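Local atomic coordinates of putative (Helicobacter pylori, PDB entry 4O8S), a protein that probably transfers nucleotides, as a member of the nucleotidyltransferase superfamily related to the AbiEii toxins of type IV toxin-antitoxin systems. Residues 16-28 with 46-60. Sequence-based numbering, arbitrary orientation.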
ATOM      1  N   ILE A  16      16.527  -0.007   0.925  1.00 34.01           N
ATOM      2  CA  ILE A  16      16.257   1.028  -0.060  1.00 33.81           C
ATOM      3  C   ILE A  16      15.467   2.164   0.565  1.00 31.75           C
ATOM      4  O   ILE A  16      15.888   3.326   0.496  1.00 32.46           O
ATOM      5  CB  ILE A  16      15.505   0.455  -1.293  1.00 33.79           C
ATOM      6  CG1 ILE A  16      16.479  -0.347  -2.154  1.00 32.82           C
ATOM      7  CG2 ILE A  16      14.892   1.560  -2.113  1.00 29.14           C
ATOM      8  CD1 ILE A  16      15.792  -1.212  -3.211  1.00 31.88           C
ATOM      9  N   VAL A  17      14.327   1.850   1.175  1.00 26.39           N
ATOM     10  CA  VAL A  17      13.483   2.911   1.739  1.00 28.85           C
ATOM     11  C   VAL A  17      14.227   3.709   2.827  1.00 29.76           C
ATOM     12  O   VAL A  17      14.151   4.940   2.865  1.00 30.31           O
ATOM     13  CB  VAL A  17      12.142   2.353   2.273  1.00 32.37           C
ATOM     14  CG1 VAL A  17      11.261   3.482   2.800  1.00 28.80           C
ATOM     15  CG2 VAL A  17      11.407   1.580   1.152  1.00 24.15           C
ATOM     16  N   LYS A  18      14.969   3.020   3.686  1.00 37.61           N
ATOM     17  CA  LYS A  18      15.764   3.721   4.696  1.00 40.31           C
ATOM     18  C   LYS A  18      16.811   4.644   4.039  1.00 40.44           C
ATOM     19  O   LYS A  18      17.018   5.778   4.483  1.00 37.94           O
ATOM     20  CB  LYS A  18      16.402   2.713   5.655  1.00 38.40           C
ATOM     21  CG  LYS A  18      15.399   2.135   6.685  1.00 43.12           C
ATOM     22  CD  LYS A  18      15.908   0.838   7.313  1.00 41.63           C
ATOM     23  CE  LYS A  18      15.350   0.607   8.728  1.00 55.54           C
ATOM     24  NZ  LYS A  18      13.853   0.523   8.833  1.00 52.86           N
ATOM     25  N   ASN A  19      17.431   4.186   2.955  1.00 36.36           N
ATOM     26  CA  ASN A  19      18.387   5.038   2.245  1.00 38.57           C
ATOM     27  C   ASN A  19      17.754   6.339   1.766  1.00 41.31           C
ATOM     28  O   ASN A  19      18.394   7.386   1.781  1.00 46.09           O
ATOM     29  CB  ASN A  19      19.026   4.311   1.059  1.00 40.06           C
ATOM     30  CG  ASN A  19      20.174   5.107   0.437  1.00 50.70           C
ATOM     31  OD1 ASN A  19      19.956   6.037  -0.350  1.00 51.10           O
ATOM     32  ND2 ASN A  19      21.402   4.751   0.803  1.00 51.19           N
ATOM     33  N   LEU A  20      16.485   6.285   1.382  1.00 34.25           N
ATOM     34  CA  LEU A  20      15.810   7.459   0.835  1.00 32.91           C
ATOM     35  C   LEU A  20      15.223   8.404   1.888  1.00 36.29           C
ATOM     36  O   LEU A  20      14.553   9.382   1.537  1.00 33.15           O
ATOM     37  CB  LEU A  20      14.713   7.025  -0.136  1.00 32.58           C
ATOM     38  CG  LEU A  20      15.192   6.155  -1.304  1.00 35.13           C
ATOM     39  CD1 LEU A  20      14.012   5.525  -2.039  1.00 26.23           C
ATOM     40  CD2 LEU A  20      16.037   6.992  -2.271  1.00 33.81           C
ATOM     41  N   ALA A  21      15.476   8.141   3.168  1.00 44.58           N
ATOM     42  CA  ALA A  21      14.874   8.959   4.232  1.00 42.51           C
ATOM     43  C   ALA A  21      15.313  10.434   4.225  1.00 45.64           C
ATOM     44  O   ALA A  21      14.608  11.308   4.757  1.00 44.28           O
ATOM     45  CB  ALA A  21      15.121   8.331   5.594  1.00 43.75           C
ATOM     46  N   ASP A  22      16.466  10.717   3.623  1.00 49.25           N
ATOM     47  CA  ASP A  22      16.917  12.101   3.505  1.00 52.04           C
ATOM     48  C   ASP A  22      16.557  12.757   2.167  1.00 54.36           C
ATOM     49  O   ASP A  22      17.024  13.858   1.871  1.00 58.65           O
ATOM     50  CB  ASP A  22      18.422  12.208   3.775  1.00 58.58           C
ATOM     51  CG  ASP A  22      19.247  11.344   2.838  1.00 57.30           C
ATOM     52  OD1 ASP A  22      18.676  10.447   2.185  1.00 57.99           O
ATOM     53  OD2 ASP A  22      20.478  11.547   2.765  1.00 62.49           O
ATOM     54  N   THR A  23      15.719  12.091   1.367  1.00 44.51           N
ATOM     55  CA  THR A  23      15.235  12.656   0.100  1.00 41.85           C
ATOM     56  C   THR A  23      13.758  13.012   0.259  1.00 39.46           C
ATOM     57  O   THR A  23      13.180  12.759   1.320  1.00 38.60           O
ATOM     58  CB  THR A  23      15.375  11.644  -1.037  1.00 41.68           C
ATOM     59  OG1 THR A  23      14.338  10.664  -0.912  1.00 39.44           O
ATOM     60  CG2 THR A  23      16.748  10.972  -0.998  1.00 40.74           C
ATOM     61  N   PRO A  24      13.133  13.610  -0.777  1.00 42.70           N
ATOM     62  CA  PRO A  24      11.703  13.881  -0.577  1.00 41.75           C
ATOM     63  C   PRO A  24      10.796  12.703  -0.967  1.00 36.62           C
ATOM     64  O   PRO A  24       9.576  12.877  -0.988  1.00 36.72           O
ATOM     65  CB  PRO A  24      11.432  15.073  -1.515  1.00 42.79           C
ATOM     66  CG  PRO A  24      12.807  15.549  -1.989  1.00 45.07           C
ATOM     67  CD  PRO A  24      13.659  14.328  -1.955  1.00 43.38           C
HETATM   68  N   MSE A  25      11.380  11.549  -1.281  1.00 37.34           N
HETATM   69  CA  MSE A  25      10.616  10.345  -1.641  1.00 36.58           C
HETATM   70  C   MSE A  25       9.684   9.887  -0.508  1.00 34.30           C
HETATM   71  O   MSE A  25      10.115   9.763   0.631  1.00 33.40           O
HETATM   72  CB  MSE A  25      11.581   9.203  -1.960  1.00 31.49           C
HETATM   73  CG  MSE A  25      12.454   9.474  -3.156  1.00 37.77           C
HETATM   74 SE   MSE A  25      11.554   8.862  -4.821  1.00 39.36          SE
HETATM   75  CE  MSE A  25      12.069   7.001  -4.807  1.00 32.70           C
ATOM     76  N   VAL A  26       8.422   9.611  -0.835  1.00 29.67           N
ATOM     77  CA  VAL A  26       7.444   9.130   0.139  1.00 29.01           C
ATOM     78  C   VAL A  26       6.880   7.788  -0.323  1.00 29.89           C
ATOM     79  O   VAL A  26       6.249   7.714  -1.402  1.00 27.11           O
ATOM     80  CB  VAL A  26       6.263  10.108   0.260  1.00 32.96           C
ATOM     81  CG1 VAL A  26       5.282   9.649   1.382  1.00 30.25           C
ATOM     82  CG2 VAL A  26       6.774  11.540   0.485  1.00 31.04           C
ATOM     83  N   LEU A  27       7.108   6.737   0.468  1.00 23.53           N
ATOM     84  CA  LEU A  27       6.553   5.402   0.188  1.00 25.66           C
ATOM     85  C   LEU A  27       5.050   5.420   0.397  1.00 29.88           C
ATOM     86  O   LEU A  27       4.560   5.958   1.398  1.00 26.72           O
ATOM     87  CB  LEU A  27       7.176   4.356   1.109  1.00 25.75           C
ATOM     88  CG  LEU A  27       6.920   2.855   0.892  1.00 29.06           C
ATOM     89  CD1 LEU A  27       7.652   2.354  -0.359  1.00 25.61           C
ATOM     90  CD2 LEU A  27       7.354   2.054   2.141  1.00 28.96           C
ATOM     91  N   LYS A  28       4.307   4.844  -0.549  1.00 21.66           N
ATOM     92  CA  LYS A  28       2.867   4.788  -0.437  1.00 24.70           C
ATOM     93  C   LYS A  28       2.371   3.380  -0.735  1.00 22.28           C
ATOM     94  O   LYS A  28       3.154   2.435  -0.813  1.00 22.24           O
ATOM     95  CB  LYS A  28       2.209   5.784  -1.399  1.00 29.33           C
ATOM     96  CG  LYS A  28       2.594   5.532  -2.859  1.00 29.53           C
ATOM     97  CD  LYS A  28       1.873   6.500  -3.806  1.00 32.15           C
ATOM     98  CE  LYS A  28       2.328   6.242  -5.259  1.00 34.49           C
ATOM     99  NZ  LYS A  28       1.644   7.160  -6.208  1.00 38.26           N
ATOM    100  N   LEU A  46       7.701  -1.582  -4.691  1.00 25.37           N
ATOM    101  CA  LEU A  46       7.879  -0.311  -3.998  1.00 23.95           C
ATOM    102  C   LEU A  46       7.266   0.811  -4.831  1.00 29.32           C
ATOM    103  O   LEU A  46       7.557   0.934  -6.042  1.00 31.25           O
ATOM    104  CB  LEU A  46       9.356  -0.024  -3.724  1.00 24.98           C
ATOM    105  CG  LEU A  46      10.112  -0.870  -2.696  1.00 27.33           C
ATOM    106  CD1 LEU A  46      11.565  -0.453  -2.682  1.00 24.95           C
ATOM    107  CD2 LEU A  46       9.510  -0.694  -1.307  1.00 26.37           C
ATOM    108  N   ASP A  47       6.414   1.622  -4.202  1.00 27.11           N
ATOM    109  CA  ASP A  47       5.751   2.720  -4.896  1.00 30.37           C
ATOM    110  C   ASP A  47       5.936   4.015  -4.099  1.00 31.92           C
ATOM    111  O   ASP A  47       5.663   4.056  -2.885  1.00 29.48           O
ATOM    112  CB  ASP A  47       4.255   2.403  -5.063  1.00 32.82           C
ATOM    113  CG  ASP A  47       3.624   3.124  -6.247  1.00 40.16           C
ATOM    114  OD1 ASP A  47       4.361   3.712  -7.088  1.00 44.09           O
ATOM    115  OD2 ASP A  47       2.380   3.083  -6.369  1.00 45.20           O
ATOM    116  N   PHE A  48       6.392   5.066  -4.778  1.00 26.17           N
ATOM    117  CA  PHE A  48       6.682   6.341  -4.119  1.00 24.99           C
ATOM    118  C   PHE A  48       5.989   7.509  -4.785  1.00 27.87           C
ATOM    119  O   PHE A  48       5.626   7.443  -5.979  1.00 28.40           O
ATOM    120  CB  PHE A  48       8.178   6.639  -4.166  1.00 25.34           C
ATOM    121  CG  PHE A  48       9.037   5.638  -3.461  1.00 26.69           C
ATOM    122  CD1 PHE A  48       9.520   4.529  -4.139  1.00 25.11           C
ATOM    123  CD2 PHE A  48       9.416   5.835  -2.133  1.00 23.92           C
ATOM    124  CE1 PHE A  48      10.367   3.596  -3.488  1.00 26.69           C
ATOM    125  CE2 PHE A  48      10.246   4.924  -1.481  1.00 24.45           C
ATOM    126  CZ  PHE A  48      10.719   3.797  -2.159  1.00 25.87           C
ATOM    127  N   ASP A  49       5.799   8.578  -4.016  1.00 27.30           N
ATOM    128  CA  ASP A  49       5.530   9.906  -4.576  1.00 30.92           C
ATOM    129  C   ASP A  49       6.779  10.718  -4.300  1.00 32.27           C
ATOM    130  O   ASP A  49       7.470  10.468  -3.311  1.00 30.99           O
ATOM    131  CB  ASP A  49       4.367  10.609  -3.876  1.00 34.82           C
ATOM    132  CG  ASP A  49       3.023  10.081  -4.294  1.00 41.39           C
ATOM    133  OD1 ASP A  49       2.883   9.602  -5.452  1.00 39.87           O
ATOM    134  OD2 ASP A  49       2.097  10.142  -3.452  1.00 47.38           O
ATOM    135  N   CYS A  50       7.073  11.678  -5.171  1.00 32.70           N
ATOM    136  CA  CYS A  50       8.182  12.590  -4.960  1.00 33.87           C
ATOM    137  C   CYS A  50       7.915  13.857  -5.758  1.00 39.01           C
ATOM    138  O   CYS A  50       7.430  13.780  -6.886  1.00 38.06           O
ATOM    139  CB  CYS A  50       9.480  11.953  -5.444  1.00 37.72           C
ATOM    140  SG  CYS A  50      10.972  12.684  -4.710  1.00 41.14           S
ATOM    141  N   HIS A  51       8.228  15.021  -5.199  1.00 43.19           N
ATOM    142  CA  HIS A  51       7.936  16.272  -5.906  1.00 45.67           C
ATOM    143  C   HIS A  51       9.032  16.681  -6.903  1.00 48.64           C
ATOM    144  O   HIS A  51       8.802  17.543  -7.758  1.00 52.25           O
ATOM    145  CB  HIS A  51       7.665  17.416  -4.928  1.00 47.40           C
ATOM    146  CG  HIS A  51       8.901  17.957  -4.285  1.00 53.84           C
ATOM    147  ND1 HIS A  51       9.432  17.429  -3.127  1.00 50.96           N
ATOM    148  CD2 HIS A  51       9.724  18.972  -4.647  1.00 54.13           C
ATOM    149  CE1 HIS A  51      10.521  18.104  -2.797  1.00 53.11           C
ATOM    150  NE2 HIS A  51      10.721  19.042  -3.706  1.00 50.37           N
ATOM    151  N   LYS A  52      10.216  16.078  -6.796  1.00 47.36           N
ATOM    152  CA  LYS A  52      11.267  16.333  -7.783  1.00 49.29           C
ATOM    153  C   LYS A  52      12.146  15.110  -8.044  1.00 49.72           C
ATOM    154  O   LYS A  52      12.105  14.119  -7.298  1.00 46.17           O
ATOM    155  CB  LYS A  52      12.150  17.504  -7.345  1.00 53.17           C
ATOM    156  CG  LYS A  52      13.130  17.139  -6.228  1.00 52.41           C
ATOM    157  CD  LYS A  52      13.766  18.391  -5.625  1.00 58.08           C
ATOM    158  CE  LYS A  52      14.562  18.047  -4.368  1.00 63.78           C
ATOM    159  NZ  LYS A  52      14.943  19.257  -3.571  1.00 69.70           N
ATOM    160  N   LYS A  53      12.946  15.196  -9.102  1.00 44.38           N
ATOM    161  CA  LYS A  53      13.879  14.132  -9.465  1.00 46.44           C
ATOM    162  C   LYS A  53      15.011  13.977  -8.453  1.00 45.63           C
ATOM    163  O   LYS A  53      15.417  14.950  -7.816  1.00 46.80           O
ATOM    164  CB  LYS A  53      14.481  14.411 -10.848  1.00 50.43           C
ATOM    165  CG  LYS A  53      13.979  13.483 -11.948  1.00 50.74           C
ATOM    166  CD  LYS A  53      12.509  13.730 -12.255  1.00 47.24           C
ATOM    167  CE  LYS A  53      11.987  12.729 -13.288  1.00 48.41           C
ATOM    168  NZ  LYS A  53      12.691  12.825 -14.597  1.00 46.98           N
ATOM    169  N   ILE A  54      15.516  12.749  -8.319  1.00 44.05           N
ATOM    170  CA  ILE A  54      16.657  12.451  -7.452  1.00 46.83           C
ATOM    171  C   ILE A  54      17.612  11.465  -8.147  1.00 50.74           C
ATOM    172  O   ILE A  54      17.338  11.008  -9.267  1.00 49.09           O
ATOM    173  CB  ILE A  54      16.211  11.837  -6.102  1.00 47.49           C
ATOM    174  CG1 ILE A  54      15.652  10.430  -6.314  1.00 49.00           C
ATOM    175  CG2 ILE A  54      15.193  12.731  -5.399  1.00 45.22           C
ATOM    176  CD1 ILE A  54      16.179   9.393  -5.326  1.00 50.40           C
ATOM    177  N   ASN A  55      18.728  11.135  -7.494  1.00 49.77           N
ATOM    178  CA  ASN A  55      19.641  10.140  -8.048  1.00 49.61           C
ATOM    179  C   ASN A  55      19.205   8.743  -7.605  1.00 51.30           C
ATOM    180  O   ASN A  55      19.858   8.104  -6.774  1.00 49.80           O
ATOM    181  CB  ASN A  55      21.104  10.429  -7.653  1.00 54.74           C
ATOM    182  CG  ASN A  55      22.119   9.540  -8.401  1.00 56.91           C
ATOM    183  OD1 ASN A  55      21.753   8.707  -9.246  1.00 52.70           O
ATOM    184  ND2 ASN A  55      23.404   9.729  -8.091  1.00 59.79           N
ATOM    185  N   LEU A  56      18.102   8.278  -8.186  1.00 49.43           N
ATOM    186  CA  LEU A  56      17.505   7.003  -7.828  1.00 46.86           C
ATOM    187  C   LEU A  56      18.486   5.853  -8.000  1.00 47.50           C
ATOM    188  O   LEU A  56      18.677   5.045  -7.085  1.00 47.97           O
ATOM    189  CB  LEU A  56      16.249   6.765  -8.675  1.00 45.67           C
ATOM    190  CG  LEU A  56      15.355   5.591  -8.272  1.00 44.06           C
ATOM    191  CD1 LEU A  56      15.790   4.294  -8.932  1.00 39.13           C
ATOM    192  CD2 LEU A  56      15.307   5.444  -6.737  1.00 43.84           C
ATOM    193  N   LEU A  57      19.087   5.772  -9.183  1.00 49.36           N
ATOM    194  CA  LEU A  57      20.073   4.739  -9.478  1.00 51.01           C
ATOM    195  C   LEU A  57      21.207   4.702  -8.444  1.00 49.93           C
ATOM    196  O   LEU A  57      21.624   3.623  -8.001  1.00 47.56           O
ATOM    197  CB  LEU A  57      20.647   4.944 -10.883  1.00 50.90           C
ATOM    198  CG  LEU A  57      19.697   4.676 -12.050  1.00 51.22           C
ATOM    199  CD1 LEU A  57      20.452   4.753 -13.375  1.00 54.31           C
ATOM    200  CD2 LEU A  57      19.059   3.327 -11.879  1.00 45.57           C
ATOM    201  N   GLY A  58      21.685   5.881  -8.051  1.00 48.76           N
ATOM    202  CA  GLY A  58      22.776   5.970  -7.094  1.00 54.44           C
ATOM    203  C   GLY A  58      22.380   5.535  -5.694  1.00 52.29           C
ATOM    204  O   GLY A  58      23.091   4.758  -5.047  1.00 52.87           O
ATOM    205  N   ARG A  59      21.248   6.040  -5.215  1.00 47.12           N
ATOM    206  CA  ARG A  59      20.768   5.670  -3.888  1.00 45.93           C
ATOM    207  C   ARG A  59      20.513   4.166  -3.817  1.00 45.37           C
ATOM    208  O   ARG A  59      20.874   3.502  -2.837  1.00 46.02           O
ATOM    209  CB  ARG A  59      19.495   6.445  -3.534  1.00 44.88           C
ATOM    210  CG  ARG A  59      19.590   7.953  -3.740  1.00 47.61           C
ATOM    211  CD  ARG A  59      20.690   8.575  -2.887  1.00 50.49           C
ATOM    212  NE  ARG A  59      20.372   8.469  -1.471  1.00 50.97           N
ATOM    213  CZ  ARG A  59      20.199   9.504  -0.652  1.00 54.53           C
ATOM    214  NH1 ARG A  59      20.338  10.754  -1.094  1.00 45.76           N
ATOM    215  NH2 ARG A  59      19.898   9.282   0.624  1.00 52.15           N
ATOM    216  N   VAL A  60      19.906   3.616  -4.866  1.00 41.83           N
ATOM    217  CA  VAL A  60      19.621   2.190  -4.865  1.00 41.62           C
ATOM    218  C   VAL A  60      20.903   1.367  -4.776  1.00 45.09           C
ATOM    219  O   VAL A  60      20.982   0.428  -3.971  1.00 45.80           O
ATOM    220  CB  VAL A  60      18.777   1.753  -6.080  1.00 41.07           C
ATOM    221  CG1 VAL A  60      18.726   0.233  -6.168  1.00 37.46           C
ATOM    222  CG2 VAL A  60      17.378   2.325  -5.969  1.00 38.84           C
TER
HETATM  223  O   HOH W   1       7.926  14.657  -2.087  1.00 38.12           O
HETATM  224  O   HOH W   2       4.919   0.684  -1.943  1.00 28.70           O
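The ring of F48 is clamped between methyl groups of 16-28: CE of selenomethionine M25 lies over one face, 3.7 Å from the ring centroid, and CD1 of L27 covers the opposite face. M25 reaches it because its flexible selenoether chain bends twice (chi2 -89°, chi3 -85°), bringing SE against C50 CB. V17, in the last turn of helix 4-19, and L20 just beyond it add branched aliphatic groups near CZ, L20 CD1 at 3.7 Å. Beside this apolar cluster strands 26-27 and 46-50 pair antiparallel, V26 N giving D49 O a 2.8 Å bond that D49 N returns to V26 O.

Toward solvent the contact is looser and polar. P24 CB approaches the H51 imidazole obliquely, 3.4 Å from CE1, while water 1 bonds to P24 O. On helix 56-63, R59 NE meets the accepting amide oxygen N19 OD1 almost straight (2.7 Å, 174°), and the small T23 methyl CG2 covers the flat guanidinium.

K28, extended beyond CG, sends NZ to D49 OD1 (2.8 Å) from above the carboxylate plane, and R128 binds OD2. Both oxygens are thus gripped, fixing D49 on the face away from F48; strand acidic residues commonly serve the active site in nucleotidyltransferases, a role possible here.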